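Local coordinates for carbohydrate binding protein, putative, cpb33A (PDB 5FJQ) that probably cleaves chitin oxidatively, as the copper-binding lytic polysaccharide monooxygenase domain of a longer protein important for efficient chitin utilization, at residues V49-H53 / I158-W163; N96-T102 / A134-S140. One frame throughout, in Å; residues are numbered along the deposited sequence.

Contact 1: V49-H53 / I158-W163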
# COMPACT_ATOMS: atom_id res chain seq x y z
N VAL A 49 3.27 -1.66 16.40
CA VAL A 49 1.87 -1.30 16.12
C VAL A 49 0.95 -2.46 16.46
O VAL A 49 1.25 -3.61 16.18
CB VAL A 49 1.65 -0.85 14.67
CG1 VAL A 49 0.26 -0.25 14.51
CG2 VAL A 49 2.65 0.20 14.24
N ARG A 50 -0.16 -2.15 17.14
CA ARG A 50 -1.13 -3.16 17.59
C ARG A 50 -2.53 -2.66 17.21
O ARG A 50 -3.25 -2.04 18.07
CB ARG A 50 -0.98 -3.41 19.11
CG ARG A 50 0.43 -3.83 19.58
CD ARG A 50 0.43 -4.53 20.92
NE ARG A 50 0.27 -3.54 21.98
CZ ARG A 50 -0.89 -3.20 22.54
NH1 ARG A 50 -2.05 -3.78 22.19
NH2 ARG A 50 -0.88 -2.28 23.50
N ASP A 51 -2.85 -2.76 15.92
CA ASP A 51 -4.13 -2.33 15.34
C ASP A 51 -4.48 -0.83 15.63
O ASP A 51 -5.62 -0.46 15.93
CB ASP A 51 -5.17 -3.33 15.86
CG ASP A 51 -6.53 -3.12 15.27
OD1 ASP A 51 -6.63 -2.90 14.05
OD2 ASP A 51 -7.46 -3.14 16.07
N ASN A 52 -3.42 0.02 15.69
CA ASN A 52 -3.58 1.43 16.01
C ASN A 52 -2.66 2.24 15.10
O ASN A 52 -1.84 3.06 15.56
CB ASN A 52 -3.25 1.68 17.47
CG ASN A 52 -1.98 0.99 17.92
OD1 ASN A 52 -1.28 0.34 17.09
ND2 ASN A 52 -1.70 1.06 19.21
N HIS A 53 -2.76 1.93 13.82
CA HIS A 53 -1.86 2.44 12.79
C HIS A 53 -1.88 3.94 12.68
O HIS A 53 -0.87 4.56 12.32
CB HIS A 53 -2.28 1.88 11.41
CG HIS A 53 -2.62 0.44 11.44
ND1 HIS A 53 -1.66 -0.55 11.50
CD2 HIS A 53 -3.81 -0.19 11.37
CE1 HIS A 53 -2.25 -1.72 11.51
NE2 HIS A 53 -3.56 -1.54 11.41
N ILE A 158 -2.99 -3.16 4.49
CA ILE A 158 -2.24 -3.09 5.72
C ILE A 158 -2.14 -4.48 6.26
O ILE A 158 -3.15 -5.24 6.35
CB ILE A 158 -3.00 -2.31 6.83
CG1 ILE A 158 -3.25 -0.86 6.45
CG2 ILE A 158 -2.24 -2.43 8.16
CD1 ILE A 158 -3.79 -0.01 7.61
N TRP A 159 -0.91 -4.85 6.60
CA TRP A 159 -0.61 -6.15 7.17
C TRP A 159 -0.29 -6.00 8.63
O TRP A 159 0.77 -5.39 8.97
CB TRP A 159 0.57 -6.80 6.40
CG TRP A 159 0.97 -8.12 6.95
CD1 TRP A 159 0.26 -8.90 7.84
CD2 TRP A 159 2.17 -8.86 6.63
NE1 TRP A 159 0.97 -10.08 8.11
CE2 TRP A 159 2.15 -10.06 7.41
CE3 TRP A 159 3.30 -8.58 5.86
CZ2 TRP A 159 3.18 -11.01 7.36
CZ3 TRP A 159 4.34 -9.56 5.78
CH2 TRP A 159 4.27 -10.74 6.56
N GLN A 160 -1.16 -6.54 9.49
CA GLN A 160 -0.96 -6.50 10.94
C GLN A 160 -0.43 -7.90 11.37
O GLN A 160 -1.13 -8.92 11.26
CB GLN A 160 -2.25 -6.04 11.72
CG GLN A 160 -2.15 -6.08 13.26
CD GLN A 160 -1.22 -5.05 13.83
OE1 GLN A 160 -1.52 -3.82 13.84
NE2 GLN A 160 -0.12 -5.52 14.39
N ARG A 161 0.85 -7.90 11.78
CA ARG A 161 1.56 -9.04 12.36
C ARG A 161 0.90 -9.34 13.73
O ARG A 161 0.52 -8.41 14.47
CB ARG A 161 3.06 -8.70 12.51
CG ARG A 161 3.92 -9.77 13.16
CD ARG A 161 5.39 -9.44 12.98
NE ARG A 161 6.27 -10.52 13.44
CZ ARG A 161 7.57 -10.35 13.70
NH1 ARG A 161 8.10 -9.15 13.51
NH2 ARG A 161 8.33 -11.35 14.14
N ASP A 162 0.73 -10.62 14.06
CA ASP A 162 -0.04 -10.98 15.26
C ASP A 162 0.76 -10.78 16.54
O ASP A 162 1.64 -11.58 16.82
CB ASP A 162 -0.48 -12.43 15.17
CG ASP A 162 -1.50 -12.77 16.21
OD1 ASP A 162 -1.38 -12.30 17.34
OD2 ASP A 162 -2.44 -13.47 15.86
N TRP A 163 0.44 -9.73 17.31
CA TRP A 163 1.33 -9.40 18.42
C TRP A 163 1.12 -10.35 19.62
O TRP A 163 1.95 -10.39 20.53
CB TRP A 163 1.17 -7.94 18.87
CG TRP A 163 -0.15 -7.71 19.41
CD1 TRP A 163 -0.57 -7.92 20.70
CD2 TRP A 163 -1.30 -7.27 18.68
NE1 TRP A 163 -1.92 -7.62 20.83
CE2 TRP A 163 -2.40 -7.21 19.60
CE3 TRP A 163 -1.52 -6.91 17.32
CZ2 TRP A 163 -3.68 -6.79 19.21
CZ3 TRP A 163 -2.78 -6.50 16.94
CH2 TRP A 163 -3.86 -6.43 17.88
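The indole of Trp163 packs against the aliphatic stem of Arg50, whose CB sits 3.8 Å above the ring plane. CD continues across the same ring system as a CH-pi contact, 3.6 Å from the centroid of the five-membered ring; any cation-pi attraction from the guanidinium is long and weak. At the benzo end, CH2 of Trp163 reaches CB of Asp51. Near the end of strand 152-161, three residues before Trp163, the buried amide of Gln160 binds the loop backbone at two points. NE2 donates to Val49 O at 3.0 Å and also to Arg161 O, while OE1 accepts from Asp51 N at 2.7 Å, the N-H coming from well above the carbonyl plane. A bend at chi2 (69°) brings the amide to the loop, and the three bonds fix its rotation. OE1 also lies 3.2 Å from His53 CE1. On one face of the imidazole, Ile158 CG2 makes a CH-pi contact, with both ring nitrogens held beyond the contact, ND1 by Tyr172 and NE2 by Tyr104. Loop 49-53 is thus tied to an inner strand of the immunoglobulin-like beta-sandwich by both ends of one glutamine amide, with aromatic contacts besides.

Contact 2: N96-T102 / A134-S140. With CU (copper (II) ion), chain D.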
# COMPACT_ATOMS: atom_id res chain seq x y z
N ASN A 96 5.62 -12.02 0.51
CA ASN A 96 6.28 -11.90 1.76
C ASN A 96 7.73 -12.37 1.70
O ASN A 96 7.98 -13.52 1.37
CB ASN A 96 5.46 -12.65 2.82
CG ASN A 96 4.06 -12.10 2.90
OD1 ASN A 96 3.84 -10.98 2.44
ND2 ASN A 96 3.09 -12.92 3.32
N THR A 97 8.67 -11.50 2.04
CA THR A 97 10.08 -11.91 2.06
C THR A 97 10.39 -12.61 3.35
O THR A 97 11.27 -13.47 3.39
CB THR A 97 11.02 -10.71 1.86
OG1 THR A 97 10.88 -9.77 2.98
CG2 THR A 97 10.73 -10.09 0.46
N ALA A 98 9.74 -12.18 4.44
CA ALA A 98 9.83 -12.88 5.68
C ALA A 98 8.41 -13.06 6.21
O ALA A 98 7.79 -12.08 6.61
CB ALA A 98 10.70 -12.11 6.68
N ALA A 99 7.95 -14.30 6.31
CA ALA A 99 6.62 -14.62 6.85
C ALA A 99 6.45 -14.25 8.33
O ALA A 99 7.43 -14.18 9.06
CB ALA A 99 6.32 -16.07 6.64
N HIS A 100 5.21 -14.00 8.76
CA HIS A 100 4.91 -13.69 10.14
C HIS A 100 3.53 -14.28 10.46
O HIS A 100 2.74 -14.58 9.54
CB HIS A 100 4.95 -12.19 10.40
CG HIS A 100 6.31 -11.57 10.20
ND1 HIS A 100 7.44 -12.04 10.82
CD2 HIS A 100 6.71 -10.51 9.46
CE1 HIS A 100 8.48 -11.28 10.50
NE2 HIS A 100 8.06 -10.36 9.65
N LYS A 101 3.26 -14.48 11.77
CA LYS A 101 1.90 -14.82 12.22
C LYS A 101 1.12 -13.53 12.03
O LYS A 101 1.66 -12.47 12.24
CB LYS A 101 1.87 -15.33 13.67
CG LYS A 101 2.87 -16.43 13.95
CD LYS A 101 2.37 -17.39 15.01
CE LYS A 101 3.02 -18.77 14.90
NZ LYS A 101 2.33 -19.63 13.89
N THR A 102 -0.12 -13.63 11.55
CA THR A 102 -0.92 -12.49 11.03
C THR A 102 -2.20 -12.36 11.85
O THR A 102 -2.96 -13.34 12.00
CB THR A 102 -1.29 -12.71 9.54
OG1 THR A 102 -0.08 -12.72 8.78
CG2 THR A 102 -2.20 -11.63 9.00
N ALA A 134 -3.93 -15.35 10.22
CA ALA A 134 -3.31 -16.41 9.42
C ALA A 134 -2.08 -16.90 10.12
O ALA A 134 -1.46 -16.15 10.89
CB ALA A 134 -2.90 -15.87 8.03
N ASP A 135 -1.65 -18.13 9.80
CA ASP A 135 -0.25 -18.46 10.11
C ASP A 135 0.71 -17.87 9.06
O ASP A 135 0.30 -17.03 8.23
CB ASP A 135 -0.05 -19.95 10.32
CG ASP A 135 -0.93 -20.49 11.44
OD1 ASP A 135 -0.89 -19.93 12.56
OD2 ASP A 135 -1.73 -21.45 11.18
N GLN A 136 1.98 -18.27 9.12
CA GLN A 136 2.99 -17.68 8.24
C GLN A 136 2.69 -18.13 6.86
O GLN A 136 2.24 -19.22 6.73
CB GLN A 136 4.40 -18.09 8.64
CG GLN A 136 4.74 -17.66 10.05
CD GLN A 136 4.72 -18.84 11.00
OE1 GLN A 136 3.68 -19.26 11.55
NE2 GLN A 136 5.90 -19.43 11.17
N GLU A 137 2.88 -17.26 5.89
CA GLU A 137 2.56 -17.50 4.52
C GLU A 137 3.64 -16.85 3.74
O GLU A 137 3.93 -15.72 3.96
CB GLU A 137 1.28 -16.77 4.17
CG GLU A 137 0.05 -17.53 4.66
CD GLU A 137 -1.19 -16.71 4.46
OE1 GLU A 137 -1.22 -15.50 4.84
OE2 GLU A 137 -2.15 -17.29 3.94
N TRP A 138 4.24 -17.58 2.81
CA TRP A 138 5.15 -16.95 1.92
C TRP A 138 4.45 -16.03 0.95
O TRP A 138 5.03 -15.04 0.46
CB TRP A 138 5.96 -18.03 1.18
CG TRP A 138 6.94 -18.71 2.12
CD1 TRP A 138 6.93 -20.03 2.52
CD2 TRP A 138 8.05 -18.09 2.79
NE1 TRP A 138 7.98 -20.26 3.38
CE2 TRP A 138 8.68 -19.09 3.57
CE3 TRP A 138 8.58 -16.77 2.81
CZ2 TRP A 138 9.84 -18.82 4.35
CZ3 TRP A 138 9.71 -16.50 3.58
CH2 TRP A 138 10.33 -17.52 4.34
N VAL A 139 3.21 -16.40 0.60
CA VAL A 139 2.43 -15.61 -0.31
C VAL A 139 1.04 -15.52 0.30
O VAL A 139 0.50 -16.52 0.79
CB VAL A 139 2.33 -16.21 -1.72
CG1 VAL A 139 1.56 -15.22 -2.59
CG2 VAL A 139 3.71 -16.44 -2.36
N SER A 140 0.49 -14.33 0.30
CA SER A 140 -0.79 -14.10 0.98
C SER A 140 -1.74 -13.56 -0.06
O SER A 140 -1.50 -12.53 -0.65
CB SER A 140 -0.60 -13.08 2.14
OG SER A 140 0.05 -13.62 3.24
CU CU D . 8.89 -8.97 8.65
O HOH W 1 3.17 -14.28 6.70
O HOH W 2 0.30 -14.68 6.98
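Asn96 ND2 spends its two N-H groups on Glu137 O, 3.0 Å away, and on Ser140 OG, 3.1 Å away. Both acceptors lie near the amide plane, so the buried carboxamide is held against rotation. This lies at the start of the loop carrying His100. Together with His1, whose N-terminal nitrogen also binds the metal, His100 forms the histidine brace of lytic polysaccharide monooxygenases. At the same end, Asn96 N donates to Trp138 O. The Trp138 ring folds back so that the carbonyl oxygens of Asn96 and Thr97 meet its edge, while Ala99 CB stands over one face. That methyl also presses on Gln136 CB at 3.4 Å. At the far end, Thr102 and Ala134 form a single antiparallel bridge, a hydrogen-bonded pair. Beside it, Lys101 NZ donates to Gln136 OE1 at 2.7 Å and makes a longer salt bridge, 3.5 Å, with Asp135 OD1, which is also paired with Arg165. The lysine chain, bent at chi4 (-84°), turns its ammonium to these two oxygens. In the middle, where the backbones do not pair directly, one water accepts from both His100 N and Glu137 N. A second water lies close to Asp135 O, Glu137 OE1 and Thr102 OG1, which is also hydrogen-bonded to Trp159 NE1; Ser140 OG donates to that same Glu137 oxygen. The His100 backbone is thus approached from the 134-140 side by a water on N and by a C-H...O contact from Gln136 CA to O, while its side chain leaves the backbone away from that segment. NE2 of the imidazole binds copper at 1.9 Å, and Ala98 CB lies 4.1 Å from the metal.

Strand 152-161 lies between the two loop systems and pairs with strand 102-109, which follows directly on the copper loop of contact 2. Both contacts are partly buried: Gln160, His53 and Ile158 are buried in contact 1, where Arg50 and Asp51 are exposed; Asn96, Thr102 and Ser140 are buried in contact 2, where Gln136 and Trp138 are exposed. They meet directly: Trp159 NE1 is 2.9 Å from Thr102 OG1, and Asp162 N is 2.8 Å from Lys101 O, both probable hydrogen bonds. Contact 1, with the side chain of Gln160 about 11 Å from the copper, relies on aromatic faces and one amide; contact 2, which supplies a metal ligand, uses backbone bonds, bridging waters and a charged pair.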